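Local coordinates for protein 3-oxo-glucose-6-phosphate:glutamate aminotransferase (Bacillus subtilis subsp. subtilis, PDB 4K2M) that catalyses the reversible pyridoxal phosphate-dependent transamination of 3-dehydro-glucose 6-phosphate with glutamate, forming kanosamine 6-phosphate for antibiotic biosynthesis, at residues D52-L57 with R319-D324. Residues are numbered along the deposited sequence; the frame is centred on the assembly and turned at random.
Sequences DIEHDL and RLFLAD. With ACT (acetate ion), chain F.
The short helix 53-57 comes up against helix 312-329 with its first turn, the CA atoms of Ile-53 and Phe-321 lying 8.5 Å apart, and so joins the additional N-terminal domain of NtdA to the aspartate aminotransferase fold. No hydrogen bond crosses between the two segments; a phenyl ring carries the contact. Phe-321 has CG anti to its backbone N (chi1 -177°), which sends the ring out from helix 312-329 to meet Ile-53. The methyl CG2 of Ile-53 sits over the centre of one face of the Phe-321 ring, 3.5 Å from its centroid and 10° off the normal, a well-centred CH-pi contact. CD1 of the same isoleucine reaches the CD1-CE1 side of the ring. Glu-54, its chain bent at chi2, brings its carboxylate to the ring edge, where OE2 lies in the ring plane 3.6 Å from Phe-321 CZ; the carboxylate stands nearly perpendicular to the ring, 83° between planes. Leu-20, Leu-423 and Phe-58 also pack against Phe-321. Asp-52 N-caps the helix, its OD1 accepting from His-55 N at 2.9 Å, while Asp-52 N donates to Asp-56 OD2 in turn, fixing the turn that presents Ile-53. At the start of 319-324, the extended Arg-319 points elsewhere and grips an acetate, probably from the crystallisation liquor, through two nitrogens, with NH2 lying 3.0 Å from acetate OXT.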
# COMPACT_ATOMS: atom_id res chain seq x y z
N ASP A 52 -27.57 -17.31 -24.43
CA ASP A 52 -28.14 -18.28 -23.49
C ASP A 52 -27.21 -18.21 -22.30
O ASP A 52 -26.03 -18.53 -22.43
CB ASP A 52 -28.09 -19.70 -24.06
CG ASP A 52 -28.58 -20.74 -23.04
OD1 ASP A 52 -27.73 -21.40 -22.39
OD2 ASP A 52 -29.81 -20.87 -22.88
N ILE A 53 -27.70 -17.75 -21.16
CA ILE A 53 -26.79 -17.44 -20.06
C ILE A 53 -25.98 -18.65 -19.64
O ILE A 53 -24.75 -18.56 -19.52
CB ILE A 53 -27.49 -16.84 -18.84
CG1 ILE A 53 -28.04 -15.47 -19.18
CG2 ILE A 53 -26.49 -16.70 -17.64
CD1 ILE A 53 -29.11 -15.01 -18.22
N GLU A 54 -26.65 -19.78 -19.43
CA GLU A 54 -25.96 -20.95 -18.91
C GLU A 54 -24.83 -21.40 -19.83
O GLU A 54 -23.73 -21.68 -19.38
CB GLU A 54 -26.93 -22.11 -18.59
CG GLU A 54 -27.88 -21.83 -17.40
CD GLU A 54 -29.21 -21.21 -17.80
OE1 GLU A 54 -29.30 -20.59 -18.89
OE2 GLU A 54 -30.17 -21.35 -17.00
N HIS A 55 -25.08 -21.42 -21.13
CA HIS A 55 -24.03 -21.83 -22.04
C HIS A 55 -23.02 -20.73 -22.35
O HIS A 55 -21.80 -20.96 -22.31
CB HIS A 55 -24.61 -22.36 -23.36
CG HIS A 55 -23.55 -22.85 -24.29
ND1 HIS A 55 -22.84 -24.01 -24.05
CD2 HIS A 55 -23.03 -22.31 -25.42
CE1 HIS A 55 -21.95 -24.18 -25.02
NE2 HIS A 55 -22.04 -23.16 -25.85
N ASP A 56 -23.51 -19.53 -22.68
CA ASP A 56 -22.62 -18.51 -23.23
C ASP A 56 -21.80 -17.79 -22.16
O ASP A 56 -20.64 -17.43 -22.41
CB ASP A 56 -23.40 -17.50 -24.09
CG ASP A 56 -23.98 -18.14 -25.34
OD1 ASP A 56 -23.24 -18.89 -26.01
OD2 ASP A 56 -25.17 -17.91 -25.63
N LEU A 57 -22.38 -17.60 -20.98
CA LEU A 57 -21.63 -16.93 -19.91
C LEU A 57 -20.92 -17.91 -18.98
O LEU A 57 -19.87 -17.59 -18.44
CB LEU A 57 -22.53 -16.01 -19.08
CG LEU A 57 -23.23 -14.91 -19.87
CD1 LEU A 57 -23.87 -13.89 -18.93
CD2 LEU A 57 -22.25 -14.23 -20.83
N ARG A 319 -22.48 -12.82 -10.98
CA ARG A 319 -22.77 -13.00 -9.55
C ARG A 319 -24.26 -13.00 -9.27
O ARG A 319 -24.75 -13.83 -8.49
CB ARG A 319 -22.09 -11.90 -8.72
CG ARG A 319 -20.58 -12.03 -8.67
CD ARG A 319 -20.01 -10.85 -7.87
NE ARG A 319 -18.56 -10.93 -7.73
CZ ARG A 319 -17.94 -11.54 -6.72
NH1 ARG A 319 -18.65 -12.11 -5.75
NH2 ARG A 319 -16.61 -11.61 -6.70
N LEU A 320 -24.99 -12.07 -9.90
CA LEU A 320 -26.43 -12.00 -9.70
C LEU A 320 -27.10 -13.29 -10.21
O LEU A 320 -28.01 -13.83 -9.56
CB LEU A 320 -27.01 -10.78 -10.43
CG LEU A 320 -28.53 -10.78 -10.60
CD1 LEU A 320 -29.24 -10.67 -9.26
CD2 LEU A 320 -28.98 -9.67 -11.56
N PHE A 321 -26.65 -13.77 -11.37
CA PHE A 321 -27.23 -14.99 -11.93
C PHE A 321 -27.03 -16.14 -10.96
O PHE A 321 -27.96 -16.92 -10.70
CB PHE A 321 -26.62 -15.34 -13.29
CG PHE A 321 -27.26 -16.55 -13.93
CD1 PHE A 321 -28.45 -16.42 -14.64
CD2 PHE A 321 -26.68 -17.81 -13.81
CE1 PHE A 321 -29.05 -17.52 -15.24
CE2 PHE A 321 -27.28 -18.92 -14.40
CZ PHE A 321 -28.48 -18.77 -15.11
N LEU A 322 -25.82 -16.25 -10.43
CA LEU A 322 -25.53 -17.28 -9.44
C LEU A 322 -26.41 -17.16 -8.20
O LEU A 322 -26.92 -18.16 -7.71
CB LEU A 322 -24.06 -17.23 -9.03
CG LEU A 322 -23.11 -17.73 -10.11
CD1 LEU A 322 -21.67 -17.38 -9.73
CD2 LEU A 322 -23.24 -19.26 -10.35
N ALA A 323 -26.59 -15.94 -7.70
CA ALA A 323 -27.39 -15.73 -6.50
C ALA A 323 -28.84 -16.11 -6.77
O ALA A 323 -29.48 -16.79 -5.97
CB ALA A 323 -27.29 -14.28 -6.01
N ASP A 324 -29.34 -15.69 -7.92
CA ASP A 324 -30.71 -16.00 -8.33
C ASP A 324 -30.90 -17.52 -8.41
O ASP A 324 -31.95 -18.04 -8.01
CB ASP A 324 -31.01 -15.35 -9.68
CG ASP A 324 -32.41 -15.65 -10.20
OD1 ASP A 324 -33.40 -15.37 -9.49
OD2 ASP A 324 -32.51 -16.15 -11.33
C ACT F . -15.75 -13.12 -3.92
O ACT F . -16.88 -13.14 -4.40
OXT ACT F . -14.81 -12.81 -4.63
CH3 ACT F . -15.55 -13.49 -2.47